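Local structure of glutamine cyclotransferase (Zymomonas mobilis, 3NOL) at residues A[86-98]-A[128-140]. The protein catalyses the cyclisation of amino-terminal glutamine to pyroglutamate, with release of ammonia, as a bacterial glutaminyl cyclase built on a beta-propeller. Residues are numbered along the deposited sequence; the frame is centred on the assembly and turned at random.
Sequences RYFGEGISDWKDK and EGWGLTHNDQYLI
Gly91 of strand 89-95 lies against Gly131, just ahead of strand 132-134, their CA atoms 4.2 Å apart. Strands 89-95 and 132-134 run nearly parallel, each the first strand of its own blade, a worked example of how neighbouring blades meet around a propeller axis. One weak backbone bond, Gly91 N to Trp130 O, ties strand 89-95 to the loop leading into 132-134, and a CB on Gly91 would collide with that carbonyl. Further along, Leu132 sets its CG against Ser93 CB, with Val100 and Leu102 of strand 98-103 beside it. The polar end belongs to His134, where chi1 of 76° places CG between backbone N and carbonyl carbon and directs the ring toward strand 89-95. Its NE2 donates to Asp94 OD2 at 2.7 Å, reaching the oxygen from above the carboxylate plane, while ND1 gives an almost straight bond to Asn135 O. Trp95 turns the edge of its six-membered ring toward the imidazole face, the planes 83° apart, and its CZ3 lies 3.3 Å from Asn135 O. An alanine in place of His134 would probably leave Asp94 without this donor and the Trp95 edge without its aromatic partner. With both ring nitrogens donating, His134 is probably protonated, and the Asp94 carboxylate would stabilise that charge where the two blades join.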
ATOM      1  N   ARG A  86      -3.620   3.727  21.820  1.00 17.73           N
ATOM      2  CA  ARG A  86      -2.541   4.738  21.693  1.00 18.48           C
ATOM      3  C   ARG A  86      -1.938   4.825  20.288  1.00 17.82           C
ATOM      4  O   ARG A  86      -1.324   5.835  19.939  1.00 18.11           O
ATOM      5  CB  ARG A  86      -1.413   4.466  22.699  1.00 18.89           C
ATOM      6  CG  ARG A  86      -1.745   4.867  24.127  1.00 22.72           C
ATOM      7  CD  ARG A  86      -0.505   5.337  24.860  1.00 28.76           C
ATOM      8  NE  ARG A  86       0.426   4.242  25.119  1.00 33.24           N
ATOM      9  CZ  ARG A  86       1.741   4.382  25.277  1.00 35.40           C
ATOM     10  NH1 ARG A  86       2.490   3.313  25.520  1.00 36.66           N
ATOM     11  NH2 ARG A  86       2.313   5.580  25.190  1.00 36.74           N
ATOM     12  N   TYR A  87      -2.124   3.763  19.503  1.00 17.21           N
ATOM     13  CA  TYR A  87      -1.479   3.613  18.199  1.00 16.61           C
ATOM     14  C   TYR A  87      -2.496   3.621  17.084  1.00 16.16           C
ATOM     15  O   TYR A  87      -3.629   3.170  17.255  1.00 16.83           O
ATOM     16  CB  TYR A  87      -0.681   2.310  18.161  1.00 17.39           C
ATOM     17  CG  TYR A  87       0.226   2.197  19.357  1.00 17.95           C
ATOM     18  CD1 TYR A  87      -0.075   1.326  20.405  1.00 20.65           C
ATOM     19  CD2 TYR A  87       1.343   3.034  19.479  1.00 19.56           C
ATOM     20  CE1 TYR A  87       0.749   1.253  21.533  1.00 20.12           C
ATOM     21  CE2 TYR A  87       2.162   2.976  20.590  1.00 20.03           C
ATOM     22  CZ  TYR A  87       1.862   2.090  21.613  1.00 20.30           C
ATOM     23  OH  TYR A  87       2.682   2.051  22.714  1.00 20.98           O
ATOM     24  N   PHE A  88      -2.097   4.161  15.939  1.00 14.50           N
ATOM     25  CA  PHE A  88      -2.928   4.044  14.768  1.00 13.30           C
ATOM     26  C   PHE A  88      -2.075   3.565  13.608  1.00 12.36           C
ATOM     27  O   PHE A  88      -1.131   4.254  13.220  1.00 12.54           O
ATOM     28  CB  PHE A  88      -3.600   5.368  14.425  1.00 13.31           C
ATOM     29  CG  PHE A  88      -4.754   5.202  13.479  1.00 13.65           C
ATOM     30  CD1 PHE A  88      -4.526   5.123  12.102  1.00 15.30           C
ATOM     31  CD2 PHE A  88      -6.052   5.067  13.959  1.00 12.98           C
ATOM     32  CE1 PHE A  88      -5.578   4.923  11.223  1.00 15.88           C
ATOM     33  CE2 PHE A  88      -7.121   4.858  13.068  1.00 13.09           C
ATOM     34  CZ  PHE A  88      -6.877   4.788  11.711  1.00 14.66           C
ATOM     35  N   GLY A  89      -2.405   2.404  13.065  1.00 10.94           N
ATOM     36  CA  GLY A  89      -1.559   1.759  12.066  1.00  9.87           C
ATOM     37  C   GLY A  89      -1.640   2.417  10.696  1.00  9.17           C
ATOM     38  O   GLY A  89      -2.699   2.934  10.303  1.00  9.46           O
ATOM     39  N   GLU A  90      -0.515   2.388   9.976  1.00  7.69           N
ATOM     40  CA  GLU A  90      -0.467   2.812   8.570  1.00  7.75           C
ATOM     41  C   GLU A  90       0.056   1.665   7.700  1.00  7.14           C
ATOM     42  O   GLU A  90      -0.477   0.560   7.789  1.00  7.33           O
ATOM     43  CB  GLU A  90       0.305   4.114   8.399  1.00  7.60           C
ATOM     44  CG  GLU A  90      -0.314   5.265   9.196  1.00  8.87           C
ATOM     45  CD  GLU A  90      -1.686   5.690   8.674  1.00  9.99           C
ATOM     46  OE1 GLU A  90      -1.982   5.416   7.496  1.00  9.54           O
ATOM     47  OE2 GLU A  90      -2.455   6.305   9.464  1.00 12.54           O
ATOM     48  N   GLY A  91       1.062   1.913   6.865  1.00  5.76           N
ATOM     49  CA  GLY A  91       1.540   0.870   5.938  1.00  5.67           C
ATOM     50  C   GLY A  91       1.996  -0.412   6.591  1.00  5.37           C
ATOM     51  O   GLY A  91       2.477  -0.402   7.727  1.00  6.15           O
ATOM     52  N   ILE A  92       1.786  -1.525   5.890  1.00  5.16           N
ATOM     53  CA  ILE A  92       2.334  -2.801   6.336  1.00  5.84           C
ATOM     54  C   ILE A  92       2.994  -3.498   5.150  1.00  5.46           C
ATOM     55  O   ILE A  92       2.606  -3.300   3.989  1.00  5.16           O
ATOM     56  CB  ILE A  92       1.268  -3.738   6.999  1.00  5.24           C
ATOM     57  CG1 ILE A  92       0.075  -4.009   6.044  1.00  6.22           C
ATOM     58  CG2 ILE A  92       0.812  -3.164   8.334  1.00  6.27           C
ATOM     59  CD1 ILE A  92      -0.864  -5.124   6.507  1.00  7.27           C
ATOM     60  N   SER A  93       3.974  -4.337   5.460  1.00  7.14           N
ATOM     61  CA  SER A  93       4.639  -5.152   4.446  1.00  6.82           C
ATOM     62  C   SER A  93       5.132  -6.414   5.117  1.00  7.23           C
ATOM     63  O   SER A  93       5.517  -6.394   6.306  1.00  7.60           O
ATOM     64  CB  SER A  93       5.826  -4.405   3.829  1.00  8.36           C
ATOM     65  OG  SER A  93       6.515  -5.235   2.883  1.00 10.14           O
ATOM     66  N   ASP A  94       5.105  -7.508   4.364  1.00  6.96           N
ATOM     67  CA  ASP A  94       5.808  -8.725   4.795  1.00  7.70           C
ATOM     68  C   ASP A  94       7.324  -8.478   4.773  1.00  7.98           C
ATOM     69  O   ASP A  94       7.845  -7.617   4.032  1.00  7.47           O
ATOM     70  CB  ASP A  94       5.485  -9.922   3.896  1.00  7.70           C
ATOM     71  CG  ASP A  94       5.845  -9.662   2.441  1.00 10.60           C
ATOM     72  OD1 ASP A  94       5.350  -8.656   1.912  1.00 10.83           O
ATOM     73  OD2 ASP A  94       6.641 -10.435   1.828  1.00 12.82           O
ATOM     74  N   TRP A  95       8.019  -9.248   5.601  1.00  7.97           N
ATOM     75  CA  TRP A  95       9.460  -9.399   5.475  1.00  8.23           C
ATOM     76  C   TRP A  95       9.782 -10.791   6.009  1.00  8.43           C
ATOM     77  O   TRP A  95       9.529 -11.083   7.179  1.00  8.16           O
ATOM     78  CB  TRP A  95      10.271  -8.321   6.229  1.00  8.50           C
ATOM     79  CG  TRP A  95      11.712  -8.575   5.989  1.00  8.68           C
ATOM     80  CD1 TRP A  95      12.592  -9.233   6.809  1.00  9.24           C
ATOM     81  CD2 TRP A  95      12.414  -8.289   4.788  1.00  7.81           C
ATOM     82  NE1 TRP A  95      13.831  -9.327   6.202  1.00  8.61           N
ATOM     83  CE2 TRP A  95      13.743  -8.765   4.950  1.00  9.55           C
ATOM     84  CE3 TRP A  95      12.060  -7.643   3.588  1.00  8.55           C
ATOM     85  CZ2 TRP A  95      14.718  -8.627   3.949  1.00 10.95           C
ATOM     86  CZ3 TRP A  95      13.023  -7.524   2.574  1.00  9.66           C
ATOM     87  CH2 TRP A  95      14.351  -7.997   2.776  1.00 10.14           C
ATOM     88  N   LYS A  96      10.287 -11.658   5.130  1.00  8.51           N
ATOM     89  CA  LYS A  96      10.493 -13.059   5.501  1.00  9.86           C
ATOM     90  C   LYS A  96       9.198 -13.587   6.139  1.00  9.12           C
ATOM     91  O   LYS A  96       8.131 -13.492   5.522  1.00  9.05           O
ATOM     92  CB  LYS A  96      11.734 -13.216   6.408  1.00  9.29           C
ATOM     93  CG  LYS A  96      13.051 -12.830   5.671  1.00 10.38           C
ATOM     94  CD  LYS A  96      14.266 -12.880   6.578  1.00 10.98           C
ATOM     95  CE  LYS A  96      15.532 -12.585   5.780  1.00 11.65           C
ATOM     96  NZ  LYS A  96      16.754 -12.607   6.649  1.00 12.01           N
ATOM     97  N   ASP A  97       9.270 -14.105   7.362  1.00  9.29           N
ATOM     98  CA  ASP A  97       8.070 -14.666   8.011  1.00 10.40           C
ATOM     99  C   ASP A  97       7.484 -13.683   9.033  1.00  9.66           C
ATOM    100  O   ASP A  97       6.825 -14.067  10.009  1.00 10.35           O
ATOM    101  CB  ASP A  97       8.366 -16.051   8.625  1.00 10.51           C
ATOM    102  CG  ASP A  97       9.531 -16.030   9.602  1.00 13.53           C
ATOM    103  OD1 ASP A  97      10.245 -15.011   9.659  1.00 13.69           O
ATOM    104  OD2 ASP A  97       9.741 -17.058  10.310  1.00 16.41           O
ATOM    105  N   LYS A  98       7.716 -12.396   8.776  1.00  9.34           N
ATOM    106  CA  LYS A  98       7.223 -11.312   9.623  1.00  7.88           C
ATOM    107  C   LYS A  98       6.319 -10.363   8.842  1.00  8.34           C
ATOM    108  O   LYS A  98       6.343 -10.341   7.606  1.00  7.04           O
ATOM    109  CB  LYS A  98       8.403 -10.507  10.186  1.00  9.58           C
ATOM    110  CG  LYS A  98       9.499 -11.350  10.812  1.00 11.71           C
ATOM    111  CD  LYS A  98       9.073 -11.853  12.174  1.00 17.28           C
ATOM    112  CE  LYS A  98      10.245 -12.455  12.953  1.00 18.82           C
ATOM    113  NZ  LYS A  98      10.178 -13.929  13.016  1.00 21.55           N
ATOM    114  N   GLU A 128       7.191  10.776   9.802  1.00 10.26           N
ATOM    115  CA  GLU A 128       5.940  10.017   9.654  1.00 10.59           C
ATOM    116  C   GLU A 128       6.164   8.759   8.816  1.00  9.78           C
ATOM    117  O   GLU A 128       7.225   8.586   8.220  1.00  9.80           O
ATOM    118  CB  GLU A 128       4.836  10.871   9.023  1.00 11.29           C
ATOM    119  CG  GLU A 128       4.358  11.989   9.968  1.00 12.35           C
ATOM    120  CD  GLU A 128       3.069  12.666   9.517  1.00 13.67           C
ATOM    121  OE1 GLU A 128       2.630  12.483   8.351  1.00 16.39           O
ATOM    122  OE2 GLU A 128       2.468  13.377  10.362  1.00 16.58           O
ATOM    123  N   GLY A 129       5.174   7.868   8.853  1.00  9.63           N
ATOM    124  CA  GLY A 129       5.220   6.615   8.123  1.00  9.43           C
ATOM    125  C   GLY A 129       3.855   6.401   7.486  1.00  8.42           C
ATOM    126  O   GLY A 129       2.825   6.313   8.183  1.00  8.89           O
ATOM    127  N   TRP A 130       3.850   6.360   6.151  1.00  7.15           N
ATOM    128  CA  TRP A 130       2.610   6.195   5.398  1.00  6.93           C
ATOM    129  C   TRP A 130       2.599   4.796   4.763  1.00  6.49           C
ATOM    130  O   TRP A 130       2.165   3.856   5.411  1.00  6.35           O
ATOM    131  CB  TRP A 130       2.422   7.316   4.350  1.00  6.92           C
ATOM    132  CG  TRP A 130       2.126   8.699   4.930  1.00  6.99           C
ATOM    133  CD1 TRP A 130       2.513   9.205   6.158  1.00  7.15           C
ATOM    134  CD2 TRP A 130       1.397   9.742   4.284  1.00  7.17           C
ATOM    135  NE1 TRP A 130       2.052  10.500   6.304  1.00  7.61           N
ATOM    136  CE2 TRP A 130       1.370  10.850   5.165  1.00  7.14           C
ATOM    137  CE3 TRP A 130       0.748   9.849   3.038  1.00  7.12           C
ATOM    138  CZ2 TRP A 130       0.721  12.048   4.837  1.00  6.53           C
ATOM    139  CZ3 TRP A 130       0.107  11.063   2.714  1.00  8.16           C
ATOM    140  CH2 TRP A 130       0.097  12.132   3.624  1.00  6.67           C
ATOM    141  N   GLY A 131       3.094   4.653   3.530  1.00  5.73           N
ATOM    142  CA  GLY A 131       3.134   3.336   2.871  1.00  5.55           C
ATOM    143  C   GLY A 131       4.415   2.546   3.142  1.00  5.52           C
ATOM    144  O   GLY A 131       5.455   3.126   3.454  1.00  5.64           O
ATOM    145  N   LEU A 132       4.326   1.214   3.023  1.00  5.76           N
ATOM    146  CA  LEU A 132       5.474   0.347   3.220  1.00  5.51           C
ATOM    147  C   LEU A 132       5.389  -0.852   2.274  1.00  5.32           C
ATOM    148  O   LEU A 132       4.337  -1.435   2.107  1.00  5.14           O
ATOM    149  CB  LEU A 132       5.556  -0.116   4.671  1.00  5.83           C
ATOM    150  CG  LEU A 132       6.776  -0.922   5.099  1.00  6.21           C
ATOM    151  CD1 LEU A 132       8.046  -0.029   5.078  1.00  5.76           C
ATOM    152  CD2 LEU A 132       6.534  -1.524   6.512  1.00  5.55           C
ATOM    153  N   THR A 133       6.510  -1.173   1.646  1.00  5.74           N
ATOM    154  CA  THR A 133       6.623  -2.381   0.809  1.00  6.37           C
ATOM    155  C   THR A 133       8.080  -2.883   0.955  1.00  6.70           C
ATOM    156  O   THR A 133       8.825  -2.401   1.837  1.00  6.72           O
ATOM    157  CB  THR A 133       6.196  -2.110  -0.696  1.00  6.62           C
ATOM    158  OG1 THR A 133       6.144  -3.347  -1.433  1.00  5.42           O
ATOM    159  CG2 THR A 133       7.171  -1.130  -1.389  1.00  7.96           C
ATOM    160  N   HIS A 134       8.488  -3.819   0.105  1.00  6.51           N
ATOM    161  CA  HIS A 134       9.850  -4.326   0.156  1.00  7.26           C
ATOM    162  C   HIS A 134      10.281  -4.882  -1.182  1.00  7.75           C
ATOM    163  O   HIS A 134       9.446  -5.228  -2.006  1.00  7.28           O
ATOM    164  CB  HIS A 134      10.009  -5.394   1.246  1.00  7.78           C
ATOM    165  CG  HIS A 134       9.440  -6.735   0.896  1.00  8.11           C
ATOM    166  ND1 HIS A 134      10.155  -7.687   0.193  1.00  9.94           N
ATOM    167  CD2 HIS A 134       8.245  -7.300   1.187  1.00  7.16           C
ATOM    168  CE1 HIS A 134       9.430  -8.788   0.081  1.00 10.35           C
ATOM    169  NE2 HIS A 134       8.262  -8.576   0.664  1.00  9.17           N
ATOM    170  N   ASN A 135      11.592  -4.948  -1.389  1.00  8.38           N
ATOM    171  CA  ASN A 135      12.115  -5.728  -2.502  1.00  9.46           C
ATOM    172  C   ASN A 135      12.957  -6.863  -1.879  1.00 10.04           C
ATOM    173  O   ASN A 135      12.755  -7.217  -0.717  1.00  9.42           O
ATOM    174  CB  ASN A 135      12.849  -4.828  -3.517  1.00 10.21           C
ATOM    175  CG  ASN A 135      14.078  -4.115  -2.925  1.00  9.96           C
ATOM    176  OD1 ASN A 135      14.569  -4.460  -1.841  1.00  9.22           O
ATOM    177  ND2 ASN A 135      14.572  -3.094  -3.648  1.00 12.80           N
ATOM    178  N   ASP A 136      13.883  -7.444  -2.630  0.50 10.65           N
ATOM    179  CA  ASP A 136      14.592  -8.612  -2.106  0.50 11.05           C
ATOM    180  C   ASP A 136      15.606  -8.264  -0.995  0.50 10.96           C
ATOM    181  O   ASP A 136      16.046  -9.156  -0.254  0.50 11.09           O
ATOM    182  CB  ASP A 136      15.280  -9.390  -3.238  0.50 11.34           C
ATOM    183  CG  ASP A 136      14.293 -10.064  -4.196  0.50 11.70           C
ATOM    184  OD1 ASP A 136      13.093 -10.253  -3.855  0.50 11.24           O
ATOM    185  OD2 ASP A 136      14.748 -10.434  -5.304  0.50 11.48           O
ATOM    186  N   GLN A 137      15.966  -6.979  -0.887  1.00 10.65           N
ATOM    187  CA  GLN A 137      17.013  -6.528   0.055  1.00 11.64           C
ATOM    188  C   GLN A 137      16.570  -5.539   1.137  1.00 10.69           C
ATOM    189  O   GLN A 137      17.169  -5.495   2.209  1.00  9.95           O
ATOM    190  CB  GLN A 137      18.169  -5.887  -0.703  1.00 11.85           C
ATOM    191  CG  GLN A 137      19.026  -6.858  -1.506  1.00 17.88           C
ATOM    192  CD  GLN A 137      20.189  -6.146  -2.160  1.00 24.03           C
ATOM    193  OE1 GLN A 137      21.321  -6.217  -1.682  1.00 27.52           O
ATOM    194  NE2 GLN A 137      19.904  -5.402  -3.232  1.00 26.99           N
ATOM    195  N   TYR A 138      15.566  -4.716   0.831  1.00 10.03           N
ATOM    196  CA  TYR A 138      15.156  -3.610   1.716  1.00 10.11           C
ATOM    197  C   TYR A 138      13.654  -3.463   1.868  1.00  9.21           C
ATOM    198  O   TYR A 138      12.896  -3.811   0.958  1.00  8.03           O
ATOM    199  CB  TYR A 138      15.661  -2.270   1.161  1.00 11.23           C
ATOM    200  CG  TYR A 138      17.126  -2.248   0.854  1.00 13.12           C
ATOM    201  CD1 TYR A 138      18.071  -2.260   1.882  1.00 13.77           C
ATOM    202  CD2 TYR A 138      17.570  -2.220  -0.468  1.00 15.29           C
ATOM    203  CE1 TYR A 138      19.425  -2.248   1.605  1.00 15.47           C
ATOM    204  CE2 TYR A 138      18.927  -2.206  -0.766  1.00 17.60           C
ATOM    205  CZ  TYR A 138      19.848  -2.216   0.267  1.00 17.18           C
ATOM    206  OH  TYR A 138      21.195  -2.205  -0.050  1.00 18.27           O
ATOM    207  N   LEU A 139      13.246  -2.922   3.015  1.00  8.09           N
ATOM    208  CA  LEU A 139      11.907  -2.342   3.165  1.00  7.13           C
ATOM    209  C   LEU A 139      11.966  -0.945   2.579  1.00  7.36           C
ATOM    210  O   LEU A 139      12.993  -0.277   2.670  1.00  8.65           O
ATOM    211  CB  LEU A 139      11.515  -2.260   4.638  1.00  8.11           C
ATOM    212  CG  LEU A 139      11.194  -3.652   5.219  1.00  7.42           C
ATOM    213  CD1 LEU A 139      11.502  -3.787   6.746  1.00 10.12           C
ATOM    214  CD2 LEU A 139       9.762  -4.142   4.879  1.00  8.91           C
ATOM    215  N   ILE A 140      10.838  -0.479   2.055  1.00  6.53           N
ATOM    216  CA  ILE A 140      10.802   0.811   1.397  1.00  6.47           C
ATOM    217  C   ILE A 140       9.576   1.525   1.938  1.00  6.37           C
ATOM    218  O   ILE A 140       8.462   0.987   1.864  1.00  4.98           O
ATOM    219  CB  ILE A 140      10.691   0.673  -0.127  1.00  6.34           C
ATOM    220  CG1 ILE A 140      11.830  -0.190  -0.702  1.00  6.45           C
ATOM    221  CG2 ILE A 140      10.629   2.077  -0.771  1.00  5.60           C
ATOM    222  CD1 ILE A 140      11.518  -0.645  -2.108  1.00  7.02           C
TER